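Local coordinates for protein extracellular sialidase/neuraminidase, putative (Aspergillus fumigatus, PDB 2XZI) that is a KDNase of the sialidase family that probably cleaves glycosidically linked KDN, the deaminated sialic acid bound in its pocket, at residues Asp112-Tyr126 / Glu148-Gly162. Sequence-based numbering, arbitrary orientation.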
ATOM      1  N   ASP A 112       6.856 -17.645  -9.649  1.00  7.91           N
ATOM      2  CA  ASP A 112       5.967 -18.736 -10.058  1.00  7.83           C
ATOM      3  C   ASP A 112       4.517 -18.281 -10.155  1.00  7.79           C
ATOM      4  O   ASP A 112       3.628 -19.085 -10.424  1.00  8.48           O
ATOM      5  CB  ASP A 112       6.065 -19.893  -9.058  1.00  7.63           C
ATOM      6  CG  ASP A 112       5.561 -19.515  -7.669  1.00  6.92           C
ATOM      7  OD1 ASP A 112       5.726 -18.333  -7.260  1.00  6.33           O
ATOM      8  OD2 ASP A 112       4.974 -20.376  -6.986  1.00  7.51           O
ATOM      9  N   ASN A 113       4.307 -16.985  -9.918  1.00  7.96           N
ATOM     10  CA  ASN A 113       2.978 -16.375  -9.752  1.00  7.31           C
ATOM     11  C   ASN A 113       2.233 -16.691  -8.464  1.00  7.45           C
ATOM     12  O   ASN A 113       1.048 -16.384  -8.358  1.00  8.35           O
ATOM     13  CB  ASN A 113       2.065 -16.527 -10.983  1.00  7.74           C
ATOM     14  CG  ASN A 113       1.070 -15.405 -11.081  1.00  6.91           C
ATOM     15  OD1 ASN A 113       1.398 -14.247 -10.796  1.00  8.05           O
ATOM     16  ND2 ASN A 113      -0.169 -15.733 -11.459  1.00 10.68           N
ATOM     17  N   THR A 114       2.903 -17.276  -7.464  1.00  6.87           N
ATOM     18  CA  THR A 114       2.305 -17.260  -6.126  1.00  6.61           C
ATOM     19  C   THR A 114       2.214 -15.791  -5.686  1.00  6.14           C
ATOM     20  O   THR A 114       3.203 -15.046  -5.769  1.00  7.22           O
ATOM     21  CB  THR A 114       3.123 -18.037  -5.100  1.00  6.91           C
ATOM     22  OG1 THR A 114       3.060 -19.433  -5.426  1.00  7.10           O
ATOM     23  CG2 THR A 114       2.583 -17.836  -3.686  1.00  6.73           C
ATOM     24  N   ILE A 115       1.035 -15.380  -5.254  1.00  6.31           N
ATOM     25  CA  ILE A 115       0.920 -14.051  -4.669  1.00  6.36           C
ATOM     26  C   ILE A 115       0.891 -14.175  -3.150  1.00  6.32           C
ATOM     27  O   ILE A 115      -0.040 -14.728  -2.575  1.00  7.20           O
ATOM     28  CB  ILE A 115      -0.302 -13.252  -5.166  1.00  6.00           C
ATOM     29  CG1 ILE A 115      -0.350 -13.203  -6.703  1.00  7.87           C
ATOM     30  CG2 ILE A 115      -0.244 -11.837  -4.572  1.00  7.24           C
ATOM     31  CD1 ILE A 115      -1.298 -14.252  -7.314  1.00  9.24           C
ATOM     32  N   TYR A 116       1.939 -13.669  -2.512  1.00  5.80           N
ATOM     33  CA  TYR A 116       2.012 -13.614  -1.086  1.00  5.34           C
ATOM     34  C   TYR A 116       1.356 -12.338  -0.594  1.00  5.28           C
ATOM     35  O   TYR A 116       1.525 -11.280  -1.189  1.00  7.12           O
ATOM     36  CB  TYR A 116       3.467 -13.620  -0.652  1.00  5.97           C
ATOM     37  CG  TYR A 116       4.201 -14.941  -0.702  1.00  5.75           C
ATOM     38  CD1 TYR A 116       3.839 -15.991   0.145  1.00  6.76           C
ATOM     39  CD2 TYR A 116       5.304 -15.098  -1.533  1.00  5.80           C
ATOM     40  CE1 TYR A 116       4.555 -17.192   0.133  1.00  8.00           C
ATOM     41  CE2 TYR A 116       6.017 -16.284  -1.549  1.00  6.57           C
ATOM     42  CZ  TYR A 116       5.627 -17.312  -0.712  1.00  6.04           C
ATOM     43  OH  TYR A 116       6.352 -18.492  -0.689  1.00  8.44           O
ATOM     44  N   LEU A 117       0.605 -12.442   0.501  1.00  4.35           N
ATOM     45  CA  LEU A 117       0.020 -11.268   1.129  1.00  4.94           C
ATOM     46  C   LEU A 117       0.324 -11.291   2.629  1.00  4.59           C
ATOM     47  O   LEU A 117      -0.220 -12.102   3.387  1.00  5.37           O
ATOM     48  CB  LEU A 117      -1.485 -11.167   0.836  1.00  4.54           C
ATOM     49  CG  LEU A 117      -2.249 -10.024   1.502  1.00  5.80           C
ATOM     50  CD1 LEU A 117      -1.946  -8.726   0.822  1.00  5.36           C
ATOM     51  CD2 LEU A 117      -3.725 -10.316   1.385  1.00  7.77           C
ATOM     52  N   PHE A 118       1.229 -10.412   3.039  1.00  5.07           N
ATOM     53  CA  PHE A 118       1.457 -10.192   4.461  1.00  5.24           C
ATOM     54  C   PHE A 118       0.415  -9.230   5.016  1.00  5.52           C
ATOM     55  O   PHE A 118      -0.018  -8.320   4.324  1.00  5.74           O
ATOM     56  CB  PHE A 118       2.865  -9.633   4.698  1.00  5.95           C
ATOM     57  CG  PHE A 118       3.972 -10.639   4.487  1.00  5.81           C
ATOM     58  CD1 PHE A 118       4.538 -10.842   3.219  1.00  6.79           C
ATOM     59  CD2 PHE A 118       4.443 -11.398   5.569  1.00  6.99           C
ATOM     60  CE1 PHE A 118       5.556 -11.803   3.032  1.00  6.93           C
ATOM     61  CE2 PHE A 118       5.461 -12.358   5.382  1.00  7.12           C
ATOM     62  CZ  PHE A 118       6.012 -12.543   4.109  1.00  5.97           C
ATOM     63  N   LEU A 119       0.015  -9.455   6.267  1.00  6.19           N
ATOM     64  CA  LEU A 119      -1.051  -8.680   6.904  1.00  6.94           C
ATOM     65  C   LEU A 119      -0.728  -8.500   8.372  1.00  6.47           C
ATOM     66  O   LEU A 119      -0.021  -9.328   8.937  1.00  6.52           O
ATOM     67  CB  LEU A 119      -2.396  -9.432   6.857  1.00  8.82           C
ATOM     68  CG  LEU A 119      -2.966  -9.877   5.529  1.00  9.93           C
ATOM     69  CD1 LEU A 119      -4.125 -10.857   5.726  1.00 12.04           C
ATOM     70  CD2 LEU A 119      -3.434  -8.667   4.759  1.00 11.05           C
ATOM     71  N   SER A 120      -1.271  -7.446   8.974  1.00  5.63           N
ATOM     72  CA  SER A 120      -1.258  -7.254  10.415  1.00  5.68           C
ATOM     73  C   SER A 120      -2.644  -7.584  10.985  1.00  5.59           C
ATOM     74  O   SER A 120      -3.666  -7.468  10.285  1.00  5.96           O
ATOM     75  CB  SER A 120      -0.896  -5.800  10.737  1.00  6.12           C
ATOM     76  OG  SER A 120       0.422  -5.468  10.301  1.00  6.84           O
ATOM     77  N   TRP A 121      -2.666  -8.021  12.248  1.00  5.91           N
ATOM     78  CA  TRP A 121      -3.909  -8.299  12.956  1.00  6.65           C
ATOM     79  C   TRP A 121      -3.795  -7.757  14.368  1.00  6.52           C
ATOM     80  O   TRP A 121      -2.702  -7.777  14.959  1.00  7.98           O
ATOM     81  CB  TRP A 121      -4.122  -9.814  13.024  1.00  7.02           C
ATOM     82  CG  TRP A 121      -5.305 -10.232  13.816  1.00  9.16           C
ATOM     83  CD1 TRP A 121      -6.561 -10.419  13.331  1.00 10.33           C
ATOM     84  CD2 TRP A 121      -5.358 -10.547  15.221  1.00 10.82           C
ATOM     85  NE1 TRP A 121      -7.402 -10.815  14.335  1.00 11.93           N
ATOM     86  CE2 TRP A 121      -6.695 -10.902  15.508  1.00 10.48           C
ATOM     87  CE3 TRP A 121      -4.415 -10.540  16.269  1.00 10.87           C
ATOM     88  CZ2 TRP A 121      -7.121 -11.263  16.802  1.00 11.95           C
ATOM     89  CZ3 TRP A 121      -4.847 -10.893  17.563  1.00 11.85           C
ATOM     90  CH2 TRP A 121      -6.184 -11.246  17.806  1.00 11.71           C
ATOM     91  N   ASN A 122      -4.913  -7.305  14.919  1.00  6.56           N
ATOM     92  CA  ASN A 122      -5.062  -7.145  16.371  1.00  7.14           C
ATOM     93  C   ASN A 122      -6.462  -7.545  16.790  1.00  7.62           C
ATOM     94  O   ASN A 122      -7.390  -7.598  15.962  1.00  7.87           O
ATOM     95  CB  ASN A 122      -4.703  -5.728  16.885  1.00  6.41           C
ATOM     96  CG  ASN A 122      -5.483  -4.632  16.198  1.00  8.57           C
ATOM     97  OD1 ASN A 122      -4.999  -4.009  15.254  1.00  7.82           O
ATOM     98  ND2 ASN A 122      -6.713  -4.394  16.661  1.00 10.49           N
ATOM     99  N   GLY A 123      -6.622  -7.793  18.085  1.00  8.31           N
ATOM    100  CA  GLY A 123      -7.896  -8.228  18.635  1.00  8.72           C
ATOM    101  C   GLY A 123      -8.993  -7.198  18.622  1.00 10.46           C
ATOM    102  O   GLY A 123      -8.733  -5.996  18.536  1.00 10.01           O
ATOM    103  N   ALA A 124     -10.226  -7.699  18.761  1.00 12.59           N
ATOM    104  CA  ALA A 124     -11.465  -6.910  18.682  1.00 13.93           C
ATOM    105  C   ALA A 124     -11.584  -5.799  19.730  1.00 14.13           C
ATOM    106  O   ALA A 124     -12.291  -4.809  19.517  1.00 15.77           O
ATOM    107  CB  ALA A 124     -12.683  -7.841  18.766  1.00 13.97           C
ATOM    108  N   THR A 125     -10.901  -5.972  20.860  1.00 14.22           N
ATOM    109  CA  THR A 125     -11.077  -5.071  21.992  1.00 14.17           C
ATOM    110  C   THR A 125      -9.794  -4.326  22.307  1.00 13.49           C
ATOM    111  O   THR A 125      -9.660  -3.744  23.382  1.00 14.18           O
ATOM    112  CB  THR A 125     -11.558  -5.822  23.256  1.00 14.49           C
ATOM    113  OG1 THR A 125     -10.600  -6.829  23.606  1.00 16.67           O
ATOM    114  CG2 THR A 125     -12.947  -6.456  23.024  1.00 14.84           C
ATOM    115  N   TYR A 126      -8.847  -4.345  21.369  1.00 12.04           N
ATOM    116  CA  TYR A 126      -7.606  -3.574  21.510  1.00 11.29           C
ATOM    117  C   TYR A 126      -7.490  -2.480  20.456  1.00 10.99           C
ATOM    118  O   TYR A 126      -8.029  -2.608  19.346  1.00 11.14           O
ATOM    119  CB  TYR A 126      -6.384  -4.486  21.418  1.00 11.06           C
ATOM    120  CG  TYR A 126      -6.249  -5.436  22.568  1.00 11.08           C
ATOM    121  CD1 TYR A 126      -6.909  -6.660  22.559  1.00 11.89           C
ATOM    122  CD2 TYR A 126      -5.479  -5.109  23.685  1.00 11.48           C
ATOM    123  CE1 TYR A 126      -6.805  -7.542  23.623  1.00 13.87           C
ATOM    124  CE2 TYR A 126      -5.369  -5.987  24.749  1.00 14.06           C
ATOM    125  CZ  TYR A 126      -6.034  -7.198  24.708  1.00 13.16           C
ATOM    126  OH  TYR A 126      -5.930  -8.081  25.760  1.00 16.58           O
ATOM    127  N   GLU A 148      -2.430 -12.067  23.366  1.00 12.37           N
ATOM    128  CA  GLU A 148      -3.779 -11.635  23.006  1.00 12.70           C
ATOM    129  C   GLU A 148      -3.856 -10.157  22.614  1.00 11.87           C
ATOM    130  O   GLU A 148      -4.676  -9.774  21.769  1.00 11.69           O
ATOM    131  CB  GLU A 148      -4.740 -11.913  24.174  1.00 13.51           C
ATOM    132  CG  GLU A 148      -4.788 -13.371  24.627  1.00 16.82           C
ATOM    133  CD  GLU A 148      -3.596 -13.804  25.507  1.00 20.08           C
ATOM    134  OE1 GLU A 148      -2.867 -12.938  26.062  1.00 20.14           O
ATOM    135  OE2 GLU A 148      -3.394 -15.033  25.645  1.00 24.65           O
ATOM    136  N   GLY A 149      -2.984  -9.332  23.201  1.00 10.42           N
ATOM    137  CA  GLY A 149      -3.058  -7.884  23.033  1.00  9.88           C
ATOM    138  C   GLY A 149      -2.066  -7.241  22.079  1.00  8.84           C
ATOM    139  O   GLY A 149      -2.089  -6.030  21.896  1.00  8.91           O
ATOM    140  N   ARG A 150      -1.184  -8.040  21.470  1.00  8.44           N
ATOM    141  CA  ARG A 150      -0.136  -7.497  20.586  1.00  8.01           C
ATOM    142  C   ARG A 150      -0.597  -7.528  19.152  1.00  7.81           C
ATOM    143  O   ARG A 150      -1.572  -8.205  18.816  1.00  7.77           O
ATOM    144  CB  ARG A 150       1.187  -8.262  20.709  1.00  7.89           C
ATOM    145  CG  ARG A 150       1.159  -9.703  20.197  1.00  7.57           C
ATOM    146  CD  ARG A 150       2.465 -10.450  20.467  1.00  8.37           C
ATOM    147  NE  ARG A 150       3.598  -9.846  19.756  1.00  7.47           N
ATOM    148  CZ  ARG A 150       4.780 -10.419  19.539  1.00  9.74           C
ATOM    149  NH1 ARG A 150       5.036 -11.651  19.960  1.00 10.97           N
ATOM    150  NH2 ARG A 150       5.708  -9.768  18.862  1.00  8.18           N
ATOM    151  N   ARG A 151       0.102  -6.775  18.312  1.00  7.40           N
ATOM    152  CA  ARG A 151      -0.110  -6.869  16.875  1.00  6.43           C
ATOM    153  C   ARG A 151       0.587  -8.117  16.331  1.00  6.89           C
ATOM    154  O   ARG A 151       1.777  -8.354  16.603  1.00  7.00           O
ATOM    155  CB  ARG A 151       0.367  -5.593  16.191  1.00  7.59           C
ATOM    156  CG  ARG A 151      -0.523  -4.402  16.504  1.00  6.76           C
ATOM    157  CD  ARG A 151      -1.597  -4.224  15.444  1.00  7.92           C
ATOM    158  NE  ARG A 151      -1.013  -3.621  14.247  1.00  7.22           N
ATOM    159  CZ  ARG A 151      -1.690  -3.304  13.149  1.00  7.24           C
ATOM    160  NH1 ARG A 151      -2.987  -3.589  13.054  1.00  7.37           N
ATOM    161  NH2 ARG A 151      -1.048  -2.725  12.147  1.00  6.94           N
ATOM    162  N   HIS A 152      -0.162  -8.915  15.577  1.00  6.89           N
ATOM    163  CA  HIS A 152       0.355 -10.144  14.944  1.00  7.42           C
ATOM    164  C   HIS A 152       0.672  -9.892  13.487  1.00  6.86           C
ATOM    165  O   HIS A 152       0.189  -8.927  12.912  1.00  7.10           O
ATOM    166  CB  HIS A 152      -0.666 -11.284  15.052  1.00  7.33           C
ATOM    167  CG  HIS A 152      -0.851 -11.793  16.445  1.00  6.68           C
ATOM    168  ND1 HIS A 152      -0.733 -13.130  16.763  1.00  9.81           N
ATOM    169  CD2 HIS A 152      -1.150 -11.154  17.602  1.00  8.77           C
ATOM    170  CE1 HIS A 152      -0.929 -13.290  18.059  1.00  9.25           C
ATOM    171  NE2 HIS A 152      -1.197 -12.111  18.590  1.00  9.02           N
ATOM    172  N   LEU A 153       1.502 -10.762  12.925  1.00  7.02           N
ATOM    173  CA  LEU A 153       1.878 -10.743  11.528  1.00  6.66           C
ATOM    174  C   LEU A 153       1.434 -12.055  10.925  1.00  7.39           C
ATOM    175  O   LEU A 153       1.837 -13.134  11.384  1.00  7.60           O
ATOM    176  CB  LEU A 153       3.399 -10.581  11.380  1.00  6.61           C
ATOM    177  CG  LEU A 153       3.910 -10.597   9.933  1.00  7.67           C
ATOM    178  CD1 LEU A 153       3.618  -9.253   9.300  1.00  9.10           C
ATOM    179  CD2 LEU A 153       5.372 -10.858   9.890  1.00 12.36           C
ATOM    180  N   TYR A 154       0.572 -11.958   9.920  1.00  6.47           N
ATOM    181  CA  TYR A 154       0.011 -13.099   9.226  1.00  6.19           C
ATOM    182  C   TYR A 154       0.452 -13.158   7.776  1.00  5.77           C
ATOM    183  O   TYR A 154       0.767 -12.131   7.166  1.00  6.37           O
ATOM    184  CB  TYR A 154      -1.500 -12.994   9.287  1.00  6.11           C
ATOM    185  CG  TYR A 154      -2.114 -13.588  10.541  1.00  6.13           C
ATOM    186  CD1 TYR A 154      -2.294 -12.823  11.703  1.00  6.24           C
ATOM    187  CD2 TYR A 154      -2.538 -14.911  10.561  1.00  6.42           C
ATOM    188  CE1 TYR A 154      -2.892 -13.375  12.836  1.00  8.55           C
ATOM    189  CE2 TYR A 154      -3.138 -15.461  11.706  1.00  6.92           C
ATOM    190  CZ  TYR A 154      -3.298 -14.701  12.831  1.00  9.22           C
ATOM    191  OH  TYR A 154      -3.896 -15.260  13.946  1.00 10.46           O
ATOM    192  N   LEU A 155       0.441 -14.364   7.220  1.00  6.26           N
ATOM    193  CA  LEU A 155       0.728 -14.562   5.805  1.00  5.46           C
ATOM    194  C   LEU A 155      -0.315 -15.454   5.163  1.00  6.15           C
ATOM    195  O   LEU A 155      -0.591 -16.550   5.651  1.00  6.24           O
ATOM    196  CB  LEU A 155       2.123 -15.171   5.622  1.00  5.75           C
ATOM    197  CG  LEU A 155       2.558 -15.454   4.184  1.00  5.77           C
ATOM    198  CD1 LEU A 155       2.724 -14.165   3.354  1.00  5.89           C
ATOM    199  CD2 LEU A 155       3.851 -16.278   4.172  1.00  8.40           C
ATOM    200  N   THR A 156      -0.893 -14.969   4.069  1.00  6.24           N
ATOM    201  CA  THR A 156      -1.728 -15.800   3.206  1.00  6.74           C
ATOM    202  C   THR A 156      -1.136 -15.757   1.799  1.00  6.72           C
ATOM    203  O   THR A 156      -0.298 -14.897   1.479  1.00  7.36           O
ATOM    204  CB  THR A 156      -3.203 -15.342   3.244  1.00  6.74           C
ATOM    205  OG1 THR A 156      -3.965 -16.105   2.294  1.00  8.00           O
ATOM    206  CG2 THR A 156      -3.334 -13.864   2.908  1.00  8.21           C
ATOM    207  N   GLU A 157      -1.525 -16.710   0.963  1.00  7.33           N
ATOM    208  CA  GLU A 157      -1.092 -16.672  -0.425  1.00  7.87           C
ATOM    209  C   GLU A 157      -2.146 -17.248  -1.344  1.00  7.37           C
ATOM    210  O   GLU A 157      -3.061 -17.941  -0.897  1.00  7.30           O
ATOM    211  CB  GLU A 157       0.268 -17.355  -0.622  1.00  8.99           C
ATOM    212  CG  GLU A 157       0.273 -18.858  -0.412  1.00 11.30           C
ATOM    213  CD  GLU A 157       0.254 -19.263   1.044  1.00 14.84           C
ATOM    214  OE1 GLU A 157       0.980 -18.639   1.849  1.00 13.96           O
ATOM    215  OE2 GLU A 157      -0.468 -20.220   1.385  1.00 17.26           O
ATOM    216  N   SER A 158      -2.023 -16.896  -2.614  1.00  6.62           N
ATOM    217  CA  SER A 158      -2.892 -17.434  -3.652  1.00  7.15           C
ATOM    218  C   SER A 158      -2.056 -18.124  -4.712  1.00  7.19           C
ATOM    219  O   SER A 158      -1.009 -17.617  -5.120  1.00  6.80           O
ATOM    220  CB  SER A 158      -3.735 -16.316  -4.267  1.00  7.90           C
ATOM    221  OG  SER A 158      -4.467 -16.774  -5.402  1.00  6.82           O
ATOM    222  N   ARG A 159      -2.543 -19.293  -5.154  1.00  6.76           N
ATOM    223  CA  ARG A 159      -1.871 -20.051  -6.212  1.00  7.59           C
ATOM    224  C   ARG A 159      -2.651 -20.004  -7.525  1.00  8.08           C
ATOM    225  O   ARG A 159      -2.249 -20.640  -8.505  1.00  9.21           O
ATOM    226  CB  ARG A 159      -1.722 -21.523  -5.815  1.00  7.80           C
ATOM    227  CG  ARG A 159      -1.257 -21.796  -4.406  1.00  9.88           C
ATOM    228  CD  ARG A 159       0.177 -21.339  -4.163  1.00  9.19           C
ATOM    229  NE  ARG A 159       0.639 -21.776  -2.845  1.00  9.14           N
ATOM    230  CZ  ARG A 159       1.919 -21.794  -2.470  1.00  6.76           C
ATOM    231  NH1 ARG A 159       2.873 -21.341  -3.289  1.00  8.68           N
ATOM    232  NH2 ARG A 159       2.236 -22.225  -1.250  1.00  9.76           N
ATOM    233  N   ASP A 160      -3.758 -19.270  -7.533  1.00  7.19           N
ATOM    234  CA  ASP A 160      -4.674 -19.243  -8.681  1.00  7.58           C
ATOM    235  C   ASP A 160      -5.003 -17.814  -9.117  1.00  7.69           C
ATOM    236  O   ASP A 160      -6.162 -17.466  -9.384  1.00  7.58           O
ATOM    237  CB  ASP A 160      -5.938 -20.059  -8.382  1.00  7.82           C
ATOM    238  CG  ASP A 160      -6.692 -19.569  -7.154  1.00  9.55           C
ATOM    239  OD1 ASP A 160      -6.328 -18.515  -6.576  1.00  9.58           O
ATOM    240  OD2 ASP A 160      -7.670 -20.249  -6.745  1.00 12.41           O
ATOM    241  N   ASP A 161      -3.946 -16.991  -9.159  1.00  7.37           N
ATOM    242  CA  ASP A 161      -4.013 -15.634  -9.705  1.00  7.65           C
ATOM    243  C   ASP A 161      -4.999 -14.764  -8.892  1.00  8.05           C
ATOM    244  O   ASP A 161      -5.706 -13.892  -9.448  1.00  8.09           O
ATOM    245  CB  ASP A 161      -4.373 -15.711 -11.207  1.00  7.98           C
ATOM    246  CG  ASP A 161      -3.723 -14.618 -12.041  1.00  8.84           C
ATOM    247  OD1 ASP A 161      -2.695 -14.039 -11.621  1.00  8.54           O
ATOM    248  OD2 ASP A 161      -4.232 -14.346 -13.162  1.00  9.68           O
ATOM    249  N   GLY A 162      -5.030 -14.984  -7.576  1.00  7.11           N
ATOM    250  CA  GLY A 162      -5.867 -14.190  -6.677  1.00  7.49           C
ATOM    251  C   GLY A 162      -7.294 -14.665  -6.512  1.00  7.85           C
ATOM    252  O   GLY A 162      -8.076 -14.057  -5.774  1.00  7.51           O
TER
HETATM  253  O   HOH W   1      -1.168 -17.762  -9.064  1.00 14.66           O
HETATM  254  O   HOH W   2       1.965  -6.826  12.086  1.00  8.30           O
HETATM  255  O   HOH W   3      -4.353  -7.931  19.731  1.00  8.65           O
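Gly149 lays its CA over one face of the Tyr126 ring, 3.5 Å from the centroid, a CH-pi contact. Next to it a water bridges the chains, accepting from Gly123 N and donating to the carbonyls of Glu148 and Arg150. Arg151 bends at chi2 and chi3, which brings its guanidinium over Ser120 CB and lets NH1 donate to Asn122 OD1 at 3.0 Å, in the plane of that amide carbonyl. NH2 and NE have partners elsewhere, Asp183 being the strongest, and the side chain comes within about 5 Å (nearest atoms) of a bound deamino-alpha-neuraminic acid.

At His152 the imidazole presents its face to the edge of the Trp121 six-membered ring, planes at 87°, with CE3 3.6 Å from His152 CD2; Asp170 and the Trp147 carbonyl hold its two nitrogens. Tyr154 in turn points an edge at the face of the Trp121 five-membered ring, an offset T-shaped pair. Strands 115-122 and 152-158 are the two central, antiparallel strands of a four-stranded blade of the sialidase beta-propeller, joined by paired backbone hydrogen bonds from Trp121-His152 to Ile115-Ser158.

On the opposite face of this sheet, Leu155 sets CD1 squarely over the Phe118 ring, 3.6 Å from its centroid, and both its methyls also reach Tyr116 CD1. Thr156 returns to the Trp121 face, turning CG2 to Leu117 CB and sending OG1 to Ser166. Glu157, on the Leu155 face again, runs alongside Thr114 and Tyr116. Beyond the strand, Arg159 NH1 donates to Thr114 OG1 at 2.9 Å, and that hydroxyl donates to Asp112 OD2. Asp161 OD1 takes a nearly straight bond from Asn113 ND2 (3.0 Å, 164°), arriving from above the carboxylate plane, and Arg50 forms a salt bridge to OD2.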